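Side-chain contacts in DUF5638 domain-containing protein (Legionella pneumophila subsp. pneumophila, PDB 5L1A), which is of unknown function, this chain being the largely helical DUF5638 part of a longer, apparently membrane-associated Legionella protein: residues Arg9-Arg14 against Ser48-Thr53; Gln16-Gln21 against Asn68-Val73. One frame throughout, in Å; residues are numbered along the deposited sequence.

Interaction 1. Residues Arg9-Arg14 against Ser48-Thr53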
loop_
_atom_site.group_PDB
_atom_site.type_symbol
_atom_site.label_atom_id
_atom_site.label_comp_id
_atom_site.label_asym_id
_atom_site.label_seq_id
_atom_site.Cartn_x
_atom_site.Cartn_y
_atom_site.Cartn_z
ATOM N N ARG A 9 -11.815 10.288 9.633
ATOM C CA ARG A 9 -12.502 10.383 8.349
ATOM C C ARG A 9 -11.652 11.111 7.314
ATOM O O ARG A 9 -11.623 10.723 6.140
ATOM C CB ARG A 9 -13.847 11.087 8.527
ATOM C CG ARG A 9 -14.817 10.333 9.413
ATOM C CD ARG A 9 -16.171 11.018 9.481
ATOM N NE ARG A 9 -17.173 10.136 10.070
ATOM C CZ ARG A 9 -17.862 9.231 9.381
ATOM N NH1 ARG A 9 -18.751 8.461 9.993
ATOM N NH2 ARG A 9 -17.663 9.095 8.077
ATOM N N LEU A 10 -10.956 12.170 7.729
ATOM C CA LEU A 10 -10.068 12.868 6.806
ATOM C C LEU A 10 -8.932 11.964 6.348
ATOM O O LEU A 10 -8.538 11.993 5.176
ATOM C CB LEU A 10 -9.523 14.133 7.462
ATOM C CG LEU A 10 -10.615 15.110 7.894
ATOM C CD1 LEU A 10 -10.027 16.282 8.659
ATOM C CD2 LEU A 10 -11.394 15.588 6.680
ATOM N N LEU A 11 -8.396 11.152 7.257
ATOM C CA LEU A 11 -7.375 10.186 6.874
ATOM C C LEU A 11 -7.948 9.096 5.979
ATOM O O LEU A 11 -7.235 8.561 5.121
ATOM C CB LEU A 11 -6.744 9.573 8.122
ATOM C CG LEU A 11 -5.518 10.264 8.723
ATOM C CD1 LEU A 11 -5.688 11.773 8.788
ATOM C CD2 LEU A 11 -5.237 9.699 10.106
ATOM N N GLU A 12 -9.225 8.755 6.165
ATOM C CA GLU A 12 -9.858 7.747 5.323
ATOM C C GLU A 12 -9.946 8.200 3.870
ATOM O O GLU A 12 -9.789 7.382 2.957
ATOM C CB GLU A 12 -11.246 7.417 5.865
ATOM C CG GLU A 12 -12.017 6.390 5.050
ATOM C CD GLU A 12 -11.403 5.006 5.118
ATOM O OE1 GLU A 12 -10.799 4.673 6.160
ATOM O OE2 GLU A 12 -11.522 4.254 4.130
ATOM N N LYS A 13 -10.182 9.494 3.636
ATOM C CA LYS A 13 -10.257 10.000 2.270
ATOM C C LYS A 13 -8.950 9.782 1.519
ATOM O O LYS A 13 -8.959 9.623 0.294
ATOM C CB LYS A 13 -10.632 11.484 2.279
ATOM C CG LYS A 13 -12.037 11.770 2.803
ATOM C CD LYS A 13 -12.373 13.255 2.722
ATOM C CE LYS A 13 -13.838 13.523 3.057
ATOM N NZ LYS A 13 -14.175 13.200 4.474
ATOM N N ARG A 14 -7.821 9.763 2.229
ATOM C CA ARG A 14 -6.550 9.488 1.570
ATOM C C ARG A 14 -6.315 7.996 1.380
ATOM O O ARG A 14 -5.600 7.603 0.453
ATOM C CB ARG A 14 -5.400 10.111 2.357
ATOM C CG ARG A 14 -5.338 11.622 2.236
ATOM C CD ARG A 14 -3.936 12.129 2.502
ATOM N NE ARG A 14 -3.691 12.352 3.920
ATOM C CZ ARG A 14 -2.488 12.324 4.483
ATOM N NH1 ARG A 14 -1.414 12.062 3.753
ATOM N NH2 ARG A 14 -2.365 12.547 5.779
ATOM N N SER A 48 -6.703 -2.739 6.387
ATOM C CA SER A 48 -6.839 -3.377 7.694
ATOM C C SER A 48 -5.884 -2.779 8.711
ATOM O O SER A 48 -6.224 -2.683 9.895
ATOM C CB SER A 48 -6.599 -4.885 7.594
ATOM O OG SER A 48 -7.522 -5.503 6.717
ATOM N N ALA A 49 -4.685 -2.382 8.278
ATOM C CA ALA A 49 -3.730 -1.799 9.213
ATOM C C ALA A 49 -4.205 -0.442 9.714
ATOM O O ALA A 49 -3.975 -0.091 10.876
ATOM C CB ALA A 49 -2.353 -1.679 8.562
ATOM N N PHE A 50 -4.874 0.332 8.854
ATOM C CA PHE A 50 -5.395 1.625 9.290
ATOM C C PHE A 50 -6.572 1.455 10.243
ATOM O O PHE A 50 -6.693 2.196 11.224
ATOM C CB PHE A 50 -5.802 2.472 8.083
ATOM C CG PHE A 50 -6.511 3.749 8.450
ATOM C CD1 PHE A 50 -5.791 4.887 8.771
ATOM C CD2 PHE A 50 -7.897 3.809 8.478
ATOM C CE1 PHE A 50 -6.436 6.057 9.112
ATOM C CE2 PHE A 50 -8.546 4.976 8.817
ATOM C CZ PHE A 50 -7.813 6.104 9.134
ATOM N N ASN A 51 -7.452 0.490 9.966
ATOM C CA ASN A 51 -8.614 0.266 10.816
ATOM C C ASN A 51 -8.238 -0.233 12.203
ATOM O O ASN A 51 -9.056 -0.140 13.123
ATOM C CB ASN A 51 -9.569 -0.733 10.160
ATOM C CG ASN A 51 -10.115 -0.240 8.840
ATOM O OD1 ASN A 51 -10.218 0.964 8.603
ATOM N ND2 ASN A 51 -10.478 -1.174 7.971
ATOM N N LYS A 52 -7.036 -0.777 12.374
ATOM C CA LYS A 52 -6.583 -1.207 13.687
ATOM C C LYS A 52 -5.926 -0.088 14.481
ATOM O O LYS A 52 -5.695 -0.260 15.681
ATOM C CB LYS A 52 -5.609 -2.384 13.557
ATOM C CG LYS A 52 -6.250 -3.674 13.068
ATOM C CD LYS A 52 -5.212 -4.772 12.856
ATOM C CE LYS A 52 -4.193 -4.375 11.797
ATOM N NZ LYS A 52 -3.266 -5.486 11.447
ATOM N N THR A 53 -5.617 1.041 13.847
ATOM C CA THR A 53 -5.027 2.156 14.570
ATOM C C THR A 53 -6.021 2.707 15.586
ATOM O O THR A 53 -7.239 2.645 15.395
ATOM C CB THR A 53 -4.587 3.260 13.605
ATOM O OG1 THR A 53 -5.731 3.805 12.937
ATOM C CG2 THR A 53 -3.621 2.709 12.572
HETATM O O HOH W 1 -11.646 2.394 7.245
#

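Interaction 2. Residues Gln16-Gln21 against Asn68-Val73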
loop_
_atom_site.group_PDB
_atom_site.type_symbol
_atom_site.label_atom_id
_atom_site.label_comp_id
_atom_site.label_asym_id
_atom_site.label_seq_id
_atom_site.Cartn_x
_atom_site.Cartn_y
_atom_site.Cartn_z
ATOM N N GLN A 16 -8.676 6.030 0.391
ATOM C CA GLN A 16 -9.448 5.708 -0.804
ATOM C C GLN A 16 -8.768 6.207 -2.072
ATOM O O GLN A 16 -8.901 5.580 -3.128
ATOM C CB GLN A 16 -10.858 6.290 -0.684
ATOM C CG GLN A 16 -11.592 5.847 0.574
ATOM C CD GLN A 16 -12.949 6.503 0.726
ATOM O OE1 GLN A 16 -13.469 6.627 1.834
ATOM N NE2 GLN A 16 -13.535 6.922 -0.392
ATOM N N ASN A 17 -8.047 7.328 -1.995
ATOM C CA ASN A 17 -7.267 7.770 -3.146
ATOM C C ASN A 17 -6.213 6.737 -3.520
ATOM O O ASN A 17 -6.001 6.457 -4.706
ATOM C CB ASN A 17 -6.610 9.119 -2.859
ATOM C CG ASN A 17 -7.594 10.268 -2.894
ATOM O OD1 ASN A 17 -8.713 10.124 -3.386
ATOM N ND2 ASN A 17 -7.180 11.424 -2.378
ATOM N N CYS A 18 -5.547 6.157 -2.519
ATOM C CA CYS A 18 -4.575 5.103 -2.784
ATOM C C CYS A 18 -5.236 3.890 -3.428
ATOM O O CYS A 18 -4.710 3.333 -4.399
ATOM C CB CYS A 18 -3.872 4.702 -1.488
ATOM S SG CYS A 18 -2.900 6.011 -0.703
ATOM N N ASP A 19 -6.393 3.471 -2.905
ATOM C CA ASP A 19 -7.104 2.334 -3.488
ATOM C C ASP A 19 -7.554 2.634 -4.914
ATOM O O ASP A 19 -7.504 1.759 -5.786
ATOM C CB ASP A 19 -8.310 1.959 -2.624
ATOM C CG ASP A 19 -7.915 1.346 -1.292
ATOM O OD1 ASP A 19 -6.784 0.832 -1.172
ATOM O OD2 ASP A 19 -8.746 1.369 -0.361
ATOM N N THR A 20 -8.015 3.862 -5.162
ATOM C CA THR A 20 -8.423 4.249 -6.508
ATOM C C THR A 20 -7.223 4.346 -7.437
ATOM O O THR A 20 -7.297 3.938 -8.602
ATOM C CB THR A 20 -9.167 5.585 -6.463
ATOM O OG1 THR A 20 -10.288 5.472 -5.581
ATOM C CG2 THR A 20 -9.649 5.991 -7.850
ATOM N N GLN A 21 -6.111 4.895 -6.941
ATOM C CA GLN A 21 -4.910 5.004 -7.759
ATOM C C GLN A 21 -4.379 3.634 -8.164
ATOM O O GLN A 21 -3.863 3.477 -9.276
ATOM C CB GLN A 21 -3.837 5.790 -7.008
ATOM C CG GLN A 21 -2.592 6.058 -7.821
ATOM C CD GLN A 21 -2.876 6.895 -9.045
ATOM O OE1 GLN A 21 -3.073 8.104 -8.949
ATOM N NE2 GLN A 21 -2.913 6.253 -10.207
ATOM N N ASN A 68 3.481 6.106 0.101
ATOM C CA ASN A 68 4.817 5.817 -0.412
ATOM C C ASN A 68 4.818 4.542 -1.244
ATOM O O ASN A 68 5.513 4.460 -2.263
ATOM C CB ASN A 68 5.818 5.702 0.740
ATOM C CG ASN A 68 6.036 7.019 1.461
ATOM O OD1 ASN A 68 6.009 8.088 0.852
ATOM N ND2 ASN A 68 6.255 6.944 2.769
ATOM N N PHE A 69 4.044 3.538 -0.826
ATOM C CA PHE A 69 3.931 2.317 -1.617
ATOM C C PHE A 69 3.343 2.606 -2.993
ATOM O O PHE A 69 3.800 2.052 -3.999
ATOM C CB PHE A 69 3.082 1.283 -0.874
ATOM C CG PHE A 69 2.668 0.109 -1.721
ATOM C CD1 PHE A 69 3.530 -0.957 -1.925
ATOM C CD2 PHE A 69 1.408 0.065 -2.305
ATOM C CE1 PHE A 69 3.146 -2.042 -2.703
ATOM C CE2 PHE A 69 1.022 -1.014 -3.083
ATOM C CZ PHE A 69 1.891 -2.070 -3.278
ATOM N N ILE A 70 2.326 3.469 -3.055
ATOM C CA ILE A 70 1.720 3.825 -4.336
ATOM C C ILE A 70 2.747 4.487 -5.246
ATOM O O ILE A 70 2.819 4.190 -6.445
ATOM C CB ILE A 70 0.493 4.726 -4.113
ATOM C CG1 ILE A 70 -0.624 3.938 -3.435
ATOM C CG2 ILE A 70 0.008 5.317 -5.425
ATOM C CD1 ILE A 70 -1.011 2.696 -4.185
ATOM N N SER A 71 3.561 5.390 -4.691
ATOM C CA SER A 71 4.602 6.037 -5.483
ATOM C C SER A 71 5.587 5.019 -6.040
ATOM O O SER A 71 6.026 5.136 -7.190
ATOM C CB SER A 71 5.337 7.080 -4.643
ATOM O OG SER A 71 4.485 8.165 -4.328
ATOM N N LEU A 72 5.943 4.012 -5.242
ATOM C CA LEU A 72 6.884 2.999 -5.708
ATOM C C LEU A 72 6.277 2.144 -6.814
ATOM O O LEU A 72 6.966 1.788 -7.777
ATOM C CB LEU A 72 7.338 2.128 -4.537
ATOM C CG LEU A 72 8.130 2.858 -3.451
ATOM C CD1 LEU A 72 8.496 1.913 -2.322
ATOM C CD2 LEU A 72 9.376 3.503 -4.042
ATOM N N VAL A 73 4.989 1.810 -6.699
ATOM C CA VAL A 73 4.327 1.033 -7.746
ATOM C C VAL A 73 4.378 1.773 -9.075
ATOM O O VAL A 73 4.668 1.179 -10.120
ATOM C CB VAL A 73 2.877 0.703 -7.344
ATOM C CG1 VAL A 73 2.175 -0.028 -8.478
ATOM C CG2 VAL A 73 2.853 -0.134 -6.081
#

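Interaction 1. Residues Arg9-Arg14 against Ser48-Thr53
Leu11 and Phe50 meet at about a right angle, the leucine coming from helix 8-25 and the phenylalanine from the C-terminal part of helix 33-51. CB of Leu11 is 3.7 Å from CE1 of Phe50 and nearly as close to CZ, an approach oblique to the ring. Further along the same side chain, Leu11 CD2 lies at the ring edge, in the ring plane, 4.0 Å from Phe50 CE1. The ring can reach across because CG of Phe50 is anti to the backbone N (chi1 173°), which sends it toward Leu11 and Glu12.

Between these segments Phe50 buries more area than any other residue; the helices belong to an all-helical fold, and Val62 and Val63 of helix 56-77 and Pro3 and Tyr5 also touch its side chain. Along another part of the rim, and on the same side of the ring plane as Leu11 CB, Glu12 bends at chi2 and brings OE1 obliquely to 3.5 Å from Phe50 CE2, its carboxylate plane 63° from the ring plane. A water 2.7 Å from Glu12 OE1 also lies near Asn51 OD1, but this second link is unusually short and therefore doubtful. At the backbone of Phe50, Thr53 OG1 donates to Phe50 O over 2.5 Å, in the carbonyl plane with a C=O...donor angle of 151°. Thr53 N shares that oxygen, and Thr53 OG1 is also hydrogen-bonded to Tyr5 OH.

Interaction 2. Residues Gln16-Gln21 against Asn68-Val73
Ile70 points from helix 56-77 toward Cys18 and Gln21 of helix 8-25, and its branches divide the contact between them. At CB the side chain splits. CG1, anti to the carbonyl carbon (chi1 -68°), goes to the cysteine: it lies 3.9 Å from Cys18 CB and 4.1 Å from Cys18 SG, so both atoms of that short side chain take part. The tip of this branch, Ile70 CD1, comes to 3.8 Å from Cys18 O, an apolar methyl resting against the helix backbone. The other branch, CG2, turns to the glutamine and approaches Gln21 CG at 3.6 Å, with Gln21 CB somewhat farther at 4.2 Å.

Gln21 therefore offers its aliphatic part to the contact. Its CG is anti to the backbone N, and a bend at chi2 (62°) carries the amide away from Ile70. The touches are van der Waals in kind, and the backbones run close together here, with Cys18 CA 6.6 Å from Ile70 CA.

The contact joins helix 8-25 to helix 56-77 in this all-helical fold. Leu22 and Phe25 extend the helix 8-25 surface around Ile70, while Tyr66 and Glu67 of helix 56-77 touch Cys18. Nearby, Phe69 leans on Ile42 of helix 33-51, and Leu72 and Val73 pack on helix 97-110, which places helix 56-77 against helices 8-25, 33-51 and 97-110.

Both interactions use helix 8-25, whose earlier turns face helix 33-51 in interaction 1 and whose later turns face helix 56-77 in interaction 2, so one helix is packed against the next two in the chain. Interaction 2 lies nearer the middle of the molecule, about 6 Å from the chain centre against about 12 Å for interaction 1, though both are partly buried and bury similar areas. Their chemistry also differs: 9-14 with 48-53 sets an aromatic ring against a leucine and a carboxylate, whereas 16-21 with 68-73 rests on an isoleucine against a cysteine and glutamine methylenes. The two centres are about 14 Å apart.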